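Long-range contacts in gluconate kinase (Lactobacillus acidophilus, PDB 3LL3), which probably phosphorylates a sugar substrate such as gluconate or xylulose at the expense of ATP, as a member of the FGGY family of carbohydrate kinases: residues 70-78 and 434-442; 121-131 and 274-283. One frame throughout, in Å; residues are numbered along the deposited sequence. Where two conformers were deposited one is given.

Following the chain from the N terminus, strand 70-78 comes after the first three strands of the six-stranded sheet of the N-terminal FGGY domain and helix 49-65; helix 116-124 and the loop after it follow. Interaction 2 closes the shorter loop: residues 274-283, which lead into edge strand 281-284 of the C-terminal domain's sheet, return to 121-131. Interaction 1 closes the longer one, when helix 429-441 comes back onto strand 70-78. Interaction 2 is therefore nested inside interaction 1, and the two do not cross. Both join N-terminal to C-terminal family regions, yet at separate places: they lie about 30 Å apart, centre to centre, and interaction 2 is the one that reaches the bound D-xylulose.

Interaction 1. Residues 70-78 and 434-442; sequences KIAAISWSS and AMFLARQAL
A helix packs on the sheet of the N-terminal FGGY domain here: Ser75, on strand 70-78, meets Ala434 in helix 429-441. Ser75 OG donates to Ala434 O at 2.8 Å. Its OG lies anti to the backbone N (chi1 -170°), which turns the hydroxyl onto the helix. The donor stands above the carbonyl plane, while Ala438 N, in the helix's own backbone bond, reaches the same oxygen from the opposite face, so two donors grip it. Were Ser75 an alanine, Ala434 O would probably keep its helical bond but lose its second donor, and with it the polar tie between strand and helix. The strand is an inner one, between strands 4-11 and 232-238, in the actin-like ATPase fold of these kinases; the axes of the two short segments approach to 7.1 Å, a spacing that suits small residues. Ala73 CB meets Ala438 CB at 4.1 Å, methyl against methyl, and Ala434 CB lies 3.7 Å from Ser75 OG. At the helix's C-terminal end the longer Leu442 bridges to the strand, its CD1 reaching Ala72 CB at 4.0 Å and also touching Ala73 CB. Leu242 of helix 239-245 covers Ala434 and Leu437.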
loop_
_atom_site.group_PDB
_atom_site.type_symbol
_atom_site.label_atom_id
_atom_site.label_comp_id
_atom_site.label_asym_id
_atom_site.label_seq_id
_atom_site.Cartn_x
_atom_site.Cartn_y
_atom_site.Cartn_z
ATOM N N LYS A 70 -22.829 53.501 3.845
ATOM C CA LYS A 70 -22.777 53.120 5.227
ATOM C C LYS A 70 -22.573 51.616 5.385
ATOM O O LYS A 70 -23.184 50.843 4.713
ATOM C CB LYS A 70 -24.075 53.540 5.910
ATOM C CG LYS A 70 -24.190 55.001 6.233
ATOM C CD LYS A 70 -25.623 55.450 6.187
ATOM C CE LYS A 70 -26.054 56.122 7.454
ATOM N NZ LYS A 70 -26.989 57.305 7.236
ATOM N N ILE A 71 -21.709 51.236 6.304
ATOM C CA ILE A 71 -21.606 49.851 6.723
ATOM C C ILE A 71 -22.609 49.631 7.847
ATOM O O ILE A 71 -22.415 50.109 8.961
ATOM C CB ILE A 71 -20.191 49.512 7.205
ATOM C CG1 ILE A 71 -19.156 49.875 6.131
ATOM C CG2 ILE A 71 -20.091 48.042 7.576
ATOM C CD1 ILE A 71 -19.444 49.268 4.743
ATOM N N ALA A 72 -23.691 48.922 7.549
ATOM C CA ALA A 72 -24.744 48.686 8.529
ATOM C C ALA A 72 -24.328 47.668 9.591
ATOM O O ALA A 72 -24.753 47.747 10.742
ATOM C CB ALA A 72 -26.029 48.251 7.835
ATOM N N ALA A 73 -23.483 46.713 9.216
ATOM C CA ALA A 73 -23.100 45.683 10.160
ATOM C C ALA A 73 -21.839 44.965 9.703
ATOM O O ALA A 73 -21.568 44.883 8.506
ATOM C CB ALA A 73 -24.244 44.707 10.351
ATOM N N ILE A 74 -21.057 44.481 10.665
ATOM C CA ILE A 74 -19.910 43.630 10.387
ATOM C C ILE A 74 -20.130 42.320 11.148
ATOM O O ILE A 74 -20.269 42.322 12.373
ATOM C CB ILE A 74 -18.605 44.279 10.842
ATOM C CG1 ILE A 74 -18.425 45.636 10.161
ATOM C CG2 ILE A 74 -17.413 43.390 10.550
ATOM C CD1 ILE A 74 -17.278 46.437 10.760
ATOM N N SER A 75 -20.181 41.211 10.412
ATOM C CA SER A 75 -20.450 39.910 11.002
ATOM C C SER A 75 -19.242 38.982 10.853
ATOM O O SER A 75 -18.374 39.196 9.993
ATOM C CB SER A 75 -21.696 39.298 10.356
ATOM O OG SER A 75 -22.118 38.141 11.060
ATOM N N TRP A 76 -19.204 37.932 11.673
ATOM C CA TRP A 76 -17.971 37.176 11.869
ATOM C C TRP A 76 -18.137 35.677 11.697
ATOM O O TRP A 76 -19.070 35.082 12.235
ATOM C CB TRP A 76 -17.378 37.496 13.252
ATOM C CG TRP A 76 -17.147 38.950 13.429
ATOM C CD1 TRP A 76 -18.043 39.874 13.891
ATOM C CD2 TRP A 76 -15.948 39.668 13.124
ATOM N NE1 TRP A 76 -17.470 41.128 13.891
ATOM C CE2 TRP A 76 -16.180 41.023 13.434
ATOM C CE3 TRP A 76 -14.692 39.294 12.631
ATOM C CZ2 TRP A 76 -15.209 42.004 13.256
ATOM C CZ3 TRP A 76 -13.729 40.268 12.454
ATOM C CH2 TRP A 76 -13.998 41.611 12.761
ATOM N N SER A 77 -17.237 35.092 10.908
ATOM C CA SER A 77 -17.042 33.654 10.833
ATOM C C SER A 77 -15.605 33.421 11.304
ATOM O O SER A 77 -14.716 34.225 11.008
ATOM C CB SER A 77 -17.223 33.163 9.400
ATOM O OG SER A 77 -16.879 31.796 9.295
ATOM N N SER A 78 -15.375 32.369 12.080
ATOM C CA SER A 78 -14.067 32.208 12.711
ATOM C C SER A 78 -13.626 30.748 12.835
ATOM O O SER A 78 -14.454 29.867 13.064
ATOM C CB SER A 78 -14.088 32.866 14.100
ATOM O OG SER A 78 -12.887 32.615 14.808
ATOM N N ALA A 434 -22.322 34.534 7.407
ATOM C CA ALA A 434 -22.088 35.616 8.360
ATOM C C ALA A 434 -22.889 36.833 7.947
ATOM O O ALA A 434 -23.531 37.465 8.784
ATOM C CB ALA A 434 -20.609 35.970 8.461
HETATM N N MSE A 435 -22.879 37.118 6.639
HETATM C CA MSE A 435 -23.648 38.224 6.089
HETATM C C MSE A 435 -25.126 37.994 6.371
HETATM O O MSE A 435 -25.852 38.927 6.747
HETATM C CB MSE A 435 -23.346 38.382 4.595
HETATM C CG MSE A 435 -24.200 39.393 3.826
HETATM SE SE MSE A 435 -25.934 38.678 3.232
HETATM C CE MSE A 435 -25.363 37.554 1.702
ATOM N N PHE A 436 -25.562 36.744 6.238
ATOM C CA PHE A 436 -26.964 36.405 6.494
ATOM C C PHE A 436 -27.378 36.610 7.973
ATOM O O PHE A 436 -28.481 37.089 8.263
ATOM C CB PHE A 436 -27.300 34.982 6.017
ATOM C CG PHE A 436 -28.737 34.598 6.246
ATOM C CD1 PHE A 436 -29.719 34.988 5.359
ATOM C CD2 PHE A 436 -29.103 33.855 7.353
ATOM C CE1 PHE A 436 -31.037 34.653 5.563
ATOM C CE2 PHE A 436 -30.419 33.517 7.568
ATOM C CZ PHE A 436 -31.389 33.922 6.666
ATOM N N LEU A 437 -26.512 36.244 8.907
ATOM C CA LEU A 437 -26.797 36.517 10.321
ATOM C C LEU A 437 -27.019 38.018 10.526
ATOM O O LEU A 437 -27.904 38.440 11.274
ATOM C CB LEU A 437 -25.648 36.057 11.207
ATOM C CG LEU A 437 -25.264 34.574 11.238
ATOM C CD1 LEU A 437 -24.076 34.391 12.170
ATOM C CD2 LEU A 437 -26.411 33.694 11.689
ATOM N N ALA A 438 -26.203 38.825 9.854
ATOM C CA ALA A 438 -26.363 40.273 9.926
ATOM C C ALA A 438 -27.746 40.673 9.412
ATOM O O ALA A 438 -28.444 41.478 10.043
ATOM C CB ALA A 438 -25.271 40.977 9.133
ATOM N N ARG A 439 -28.148 40.109 8.274
ATOM C CA ARG A 439 -29.461 40.407 7.719
ATOM C C ARG A 439 -30.563 40.038 8.705
ATOM O O ARG A 439 -31.541 40.765 8.854
ATOM C CB ARG A 439 -29.671 39.714 6.363
ATOM C CG ARG A 439 -28.754 40.257 5.270
ATOM C CD ARG A 439 -29.102 39.708 3.878
ATOM N NE ARG A 439 -30.479 39.990 3.470
ATOM C CZ ARG A 439 -30.871 41.103 2.849
ATOM N NH1 ARG A 439 -29.995 42.060 2.559
ATOM N NH2 ARG A 439 -32.146 41.260 2.510
ATOM N N GLN A 440 -30.406 38.918 9.395
ATOM C CA GLN A 440 -31.356 38.584 10.451
ATOM C C GLN A 440 -31.360 39.638 11.569
ATOM O O GLN A 440 -32.416 40.115 11.987
ATOM C CB GLN A 440 -31.060 37.202 11.038
ATOM C CG GLN A 440 -31.453 36.037 10.124
ATOM C CD GLN A 440 -31.219 34.701 10.795
ATOM O OE1 GLN A 440 -30.118 34.426 11.276
ATOM N NE2 GLN A 440 -32.257 33.874 10.850
ATOM N N ALA A 441 -30.182 40.002 12.055
ATOM C CA ALA A 441 -30.094 40.986 13.145
ATOM C C ALA A 441 -30.741 42.314 12.741
ATOM O O ALA A 441 -31.404 42.963 13.548
ATOM C CB ALA A 441 -28.653 41.194 13.544
ATOM N N LEU A 442 -30.567 42.698 11.476
ATOM C CA LEU A 442 -31.098 43.960 10.958
ATOM C C LEU A 442 -32.570 43.889 10.578
ATOM O O LEU A 442 -33.134 44.885 10.131
ATOM C CB LEU A 442 -30.301 44.426 9.738
ATOM C CG LEU A 442 -28.814 44.699 9.958
ATOM C CD1 LEU A 442 -28.121 44.975 8.633
ATOM C CD2 LEU A 442 -28.613 45.852 10.940
#

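Interaction 2. Residues 121-131 and 274-283. With DXP (1-deoxy-D-xylulose-5-phosphate), chain D; XUL (D-xylulose), chain E.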
loop_
_atom_site.group_PDB
_atom_site.type_symbol
_atom_site.label_atom_id
_atom_site.label_comp_id
_atom_site.label_asym_id
_atom_site.label_seq_id
_atom_site.Cartn_x
_atom_site.Cartn_y
_atom_site.Cartn_z
ATOM N N TYR A 121 -16.628 13.794 25.918
ATOM C CA TYR A 121 -17.415 13.579 24.702
ATOM C C TYR A 121 -18.916 13.419 24.981
ATOM O O TYR A 121 -19.741 14.048 24.344
ATOM C CB TYR A 121 -16.898 12.379 23.903
ATOM C CG TYR A 121 -17.698 12.192 22.645
ATOM C CD1 TYR A 121 -17.547 13.065 21.574
ATOM C CD2 TYR A 121 -18.631 11.167 22.533
ATOM C CE1 TYR A 121 -18.308 12.921 20.416
ATOM C CE2 TYR A 121 -19.384 11.002 21.386
ATOM C CZ TYR A 121 -19.221 11.883 20.333
ATOM O OH TYR A 121 -19.973 11.721 19.198
ATOM N N ARG A 122 -19.245 12.529 25.910
ATOM C CA ARG A 122 -20.634 12.342 26.303
ATOM C C ARG A 122 -21.255 13.653 26.794
ATOM O O ARG A 122 -22.420 13.900 26.514
ATOM C CB ARG A 122 -20.764 11.250 27.371
ATOM C CG ARG A 122 -21.203 9.887 26.867
ATOM C CD ARG A 122 -21.242 8.864 28.006
ATOM N NE ARG A 122 -20.027 8.056 28.011
ATOM C CZ ARG A 122 -19.105 8.080 28.963
ATOM N NH1 ARG A 122 -18.036 7.310 28.855
ATOM N NH2 ARG A 122 -19.252 8.853 30.026
ATOM N N LYS A 123 -20.488 14.503 27.481
ATOM C CA LYS A 123 -21.015 15.772 28.005
ATOM C C LYS A 123 -21.137 16.888 26.978
ATOM O O LYS A 123 -22.068 17.697 27.045
ATOM C CB LYS A 123 -20.146 16.305 29.148
ATOM C CG LYS A 123 -20.419 15.694 30.513
ATOM C CD LYS A 123 -19.294 16.056 31.475
ATOM C CE LYS A 123 -19.521 15.439 32.840
ATOM N NZ LYS A 123 -20.713 16.044 33.495
ATOM N N THR A 124 -20.180 16.963 26.059
ATOM C CA THR A 124 -20.019 18.189 25.270
ATOM C C THR A 124 -19.993 17.982 23.757
ATOM O O THR A 124 -19.986 18.948 23.010
ATOM C CB THR A 124 -18.734 18.954 25.663
ATOM O OG1 THR A 124 -17.582 18.241 25.179
ATOM C CG2 THR A 124 -18.635 19.139 27.194
ATOM N N GLY A 125 -19.958 16.731 23.310
ATOM C CA GLY A 125 -19.899 16.447 21.887
ATOM C C GLY A 125 -18.513 16.625 21.297
ATOM O O GLY A 125 -18.345 16.557 20.077
HETATM N N MSE A 126 -17.529 16.881 22.156
HETATM C CA MSE A 126 -16.151 17.082 21.719
HETATM C C MSE A 126 -15.385 15.768 21.549
HETATM O O MSE A 126 -15.187 15.030 22.516
HETATM C CB MSE A 126 -15.400 18.000 22.691
HETATM C CG MSE A 126 -13.916 18.129 22.382
HETATM SE SE MSE A 126 -13.650 18.924 20.574
HETATM C CE MSE A 126 -11.763 18.489 20.307
ATOM N N PRO A 127 -14.967 15.458 20.306
ATOM C CA PRO A 127 -14.156 14.257 20.078
ATOM C C PRO A 127 -12.890 14.226 20.924
ATOM O O PRO A 127 -12.425 15.265 21.413
ATOM C CB PRO A 127 -13.799 14.363 18.593
ATOM C CG PRO A 127 -14.952 15.063 17.994
ATOM C CD PRO A 127 -15.414 16.065 19.037
HETATM N N MSE A 128 -12.317 13.038 21.089
HETATM C CA MSE A 128 -11.171 12.921 21.984
HETATM C C MSE A 128 -9.893 13.347 21.269
HETATM O O MSE A 128 -9.100 12.511 20.818
HETATM C CB MSE A 128 -11.078 11.508 22.548
HETATM C CG MSE A 128 -12.430 10.978 22.985
HETATM SE SE MSE A 128 -12.308 9.174 23.710
HETATM C CE MSE A 128 -13.791 8.342 22.727
ATOM N N HIS A 129 -9.700 14.659 21.164
ATOM C CA HIS A 129 -8.611 15.200 20.371
ATOM C C HIS A 129 -8.042 16.447 21.020
ATOM O O HIS A 129 -8.798 17.247 21.559
ATOM C CB HIS A 129 -9.120 15.551 18.963
ATOM C CG HIS A 129 -8.021 15.761 17.968
ATOM N ND1 HIS A 129 -7.365 16.966 17.826
ATOM C CD2 HIS A 129 -7.442 14.908 17.086
ATOM C CE1 HIS A 129 -6.446 16.853 16.885
ATOM N NE2 HIS A 129 -6.466 15.612 16.423
ATOM N N PRO A 130 -6.714 16.627 20.940
ATOM C CA PRO A 130 -5.976 17.732 21.570
ATOM C C PRO A 130 -6.314 19.131 21.045
ATOM O O PRO A 130 -5.874 20.134 21.627
ATOM C CB PRO A 130 -4.507 17.386 21.273
ATOM C CG PRO A 130 -4.570 16.456 20.089
ATOM C CD PRO A 130 -5.793 15.635 20.355
HETATM N N MSE A 131 -7.103 19.204 19.981
HETATM C CA MSE A 131 -7.495 20.485 19.404
HETATM C C MSE A 131 -8.375 21.326 20.352
HETATM O O MSE A 131 -8.381 22.560 20.271
HETATM C CB MSE A 131 -8.245 20.257 18.091
HETATM C CG MSE A 131 -9.600 19.574 18.262
HETATM SE SE MSE A 131 -10.395 18.988 16.516
HETATM C CE MSE A 131 -12.029 18.123 17.128
ATOM N N ILE A 274 -24.953 11.897 19.916
ATOM C CA ILE A 274 -23.552 11.596 19.992
ATOM C C ILE A 274 -23.360 10.185 19.549
ATOM O O ILE A 274 -24.289 9.374 19.567
ATOM C CB ILE A 274 -23.001 11.801 21.415
ATOM C CG1 ILE A 274 -23.848 11.033 22.428
ATOM C CG2 ILE A 274 -22.971 13.275 21.751
ATOM C CD1 ILE A 274 -23.219 10.970 23.801
ATOM N N ASP A 275 -22.142 9.900 19.129
ATOM C CA ASP A 275 -21.812 8.606 18.603
ATOM C C ASP A 275 -21.206 7.731 19.699
ATOM O O ASP A 275 -20.265 8.145 20.379
ATOM C CB ASP A 275 -20.810 8.771 17.482
ATOM C CG ASP A 275 -20.446 7.470 16.855
ATOM O OD1 ASP A 275 -21.358 6.689 16.539
ATOM O OD2 ASP A 275 -19.244 7.211 16.706
ATOM N N PRO A 276 -21.748 6.519 19.875
ATOM C CA PRO A 276 -21.186 5.555 20.827
ATOM C C PRO A 276 -19.672 5.386 20.672
ATOM O O PRO A 276 -18.980 5.122 21.659
ATOM C CB PRO A 276 -21.911 4.256 20.462
ATOM C CG PRO A 276 -23.242 4.715 19.961
ATOM C CD PRO A 276 -22.977 6.013 19.234
ATOM N N SER A 277 -19.147 5.540 19.463
ATOM C CA SER A 277 -17.700 5.437 19.286
ATOM C C SER A 277 -17.015 6.794 19.169
ATOM O O SER A 277 -15.836 6.879 18.831
ATOM C CB SER A 277 -17.343 4.536 18.099
ATOM O OG SER A 277 -18.318 4.606 17.063
ATOM N N ALA A 278 -17.747 7.854 19.483
ATOM C CA ALA A 278 -17.191 9.201 19.405
ATOM C C ALA A 278 -16.478 9.466 18.076
ATOM O O ALA A 278 -15.412 10.070 18.043
ATOM C CB ALA A 278 -16.248 9.468 20.582
ATOM N N SER A 279 -17.071 9.032 16.972
ATOM C CA SER A 279 -16.393 9.202 15.697
ATOM C C SER A 279 -16.728 10.517 14.998
ATOM O O SER A 279 -16.103 10.847 13.995
ATOM C CB SER A 279 -16.656 8.010 14.780
ATOM O OG SER A 279 -18.018 7.982 14.401
ATOM N N TYR A 280 -17.706 11.263 15.521
ATOM C CA TYR A 280 -18.050 12.570 14.957
ATOM C C TYR A 280 -18.375 13.552 16.075
ATOM O O TYR A 280 -18.797 13.141 17.159
ATOM C CB TYR A 280 -19.227 12.478 13.953
ATOM C CG TYR A 280 -20.512 11.938 14.540
ATOM C CD1 TYR A 280 -21.332 12.738 15.331
ATOM C CD2 TYR A 280 -20.912 10.628 14.295
ATOM C CE1 TYR A 280 -22.515 12.240 15.878
ATOM C CE2 TYR A 280 -22.086 10.119 14.831
ATOM C CZ TYR A 280 -22.882 10.924 15.625
ATOM O OH TYR A 280 -24.042 10.422 16.162
ATOM N N PHE A 281 -18.179 14.844 15.825
ATOM C CA PHE A 281 -18.456 15.817 16.858
ATOM C C PHE A 281 -19.936 16.162 16.850
ATOM O O PHE A 281 -20.632 15.939 15.853
ATOM C CB PHE A 281 -17.592 17.080 16.695
ATOM C CG PHE A 281 -17.833 17.858 15.391
ATOM C CD1 PHE A 281 -19.050 18.484 15.142
ATOM C CD2 PHE A 281 -16.825 17.990 14.452
ATOM C CE1 PHE A 281 -19.261 19.221 13.983
ATOM C CE2 PHE A 281 -17.026 18.720 13.270
ATOM C CZ PHE A 281 -18.247 19.338 13.042
ATOM N N CYS A 282 -20.410 16.704 17.961
ATOM C CA CYS A 282 -21.741 17.302 18.020
ATOM C C CYS A 282 -21.623 18.673 18.685
ATOM O O CYS A 282 -21.363 18.761 19.893
ATOM C CB CYS A 282 -22.726 16.396 18.762
ATOM S SG CYS A 282 -24.366 17.121 19.099
ATOM N N TYR A 283 -21.760 19.730 17.881
ATOM C CA TYR A 283 -21.579 21.116 18.330
ATOM C C TYR A 283 -22.917 21.849 18.251
ATOM O O TYR A 283 -23.406 22.148 17.142
ATOM C CB TYR A 283 -20.577 21.890 17.453
ATOM C CG TYR A 283 -19.170 21.319 17.373
ATOM C CD1 TYR A 283 -18.640 20.555 18.413
ATOM C CD2 TYR A 283 -18.355 21.582 16.270
ATOM C CE1 TYR A 283 -17.349 20.054 18.347
ATOM C CE2 TYR A 283 -17.065 21.071 16.188
ATOM C CZ TYR A 283 -16.570 20.309 17.236
ATOM O OH TYR A 283 -15.291 19.806 17.183
HETATM C C1 DXP D . 2.394 13.761 14.621
HETATM C C2 DXP D . 2.148 14.208 13.150
HETATM C C3 DXP D . 1.107 15.336 12.932
HETATM C C4 DXP D . -0.217 14.883 13.580
HETATM C C5 DXP D . -1.606 15.484 13.255
HETATM O O2 DXP D . 2.445 13.483 12.260
HETATM O O3 DXP D . 1.102 15.769 11.628
HETATM O O4 DXP D . -0.219 13.491 13.610
HETATM O O5 DXP D . -2.660 14.588 13.016
HETATM P P DXP D . -4.211 14.667 13.606
HETATM O O2P DXP D . -4.249 14.079 15.085
HETATM O O1P DXP D . -4.806 16.136 13.365
HETATM O O3P DXP D . -5.035 13.728 12.945
HETATM C C1 XUL E . -14.464 22.181 12.696
HETATM C C2 XUL E . -13.208 21.604 13.372
HETATM C C3 XUL E . -11.797 22.115 12.970
HETATM C C4 XUL E . -11.765 23.417 12.146
HETATM C C5 XUL E . -12.133 24.675 12.956
HETATM O O1 XUL E . -15.103 21.180 11.941
HETATM O O2 XUL E . -13.330 20.715 14.182
HETATM O O3 XUL E . -11.154 21.138 12.190
HETATM O O4 XUL E . -10.456 23.566 11.645
HETATM O O5 XUL E . -11.594 25.835 12.369
HETATM O O HOH W 1 -13.098 10.875 19.490
#
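Tyr121 has its CG trans to the backbone nitrogen (chi1 -179°), which sends the ring from the last turn of helix 116-124 across the turn Asp275-Ala278, while Met128, bent at chi3 (-132°), brings its CE to the same alanine. Ala278 CB sits over the centre of the Tyr121 ring in a CH-pi contact, 3.5 Å from the centroid; a methyl is small enough to lie this close. Met128 CE presses on Ala278 CB at 3.5 Å, a tight fit. The phenol oxygen is held twice: Tyr121 OH donates to Tyr280 O at 2.7 Å, almost in line with that carbonyl, and accepts from Asp275 N at 2.8 Å. A tyrosine suits the place because one hydroxyl can do both. Ala278 N bonds to Asp275 O across the type I turn, and Asp275 OD2, accepting from Ser277 OG, Ser279 OG and Ser279 N, holds the turn and the residue after it. A water bridges Met128 N to Ala278 O.

Gly125, with positive phi after the helix, comes close to strand 281-284; a side chain there would run into Cys282 O. Its carbonyl takes Cys282 N at 3.0 Å on an in-plane lone pair. Pro127 CD packs on Phe281 CB at 3.4 Å. Phe281 and Tyr283, whose rings cover each other's faces, border the bound D-xylulose, and His129 NE2 donates to phosphate oxygen O2P of 1-deoxy-D-xylulose-5-phosphate at 3.0 Å.

Strand 289-296 pairs with the edge strand through Phe281 and Tyr283, helix 365-388 touches Ser279 and Tyr280, and helix 191-197 meets Lys123 and Thr124.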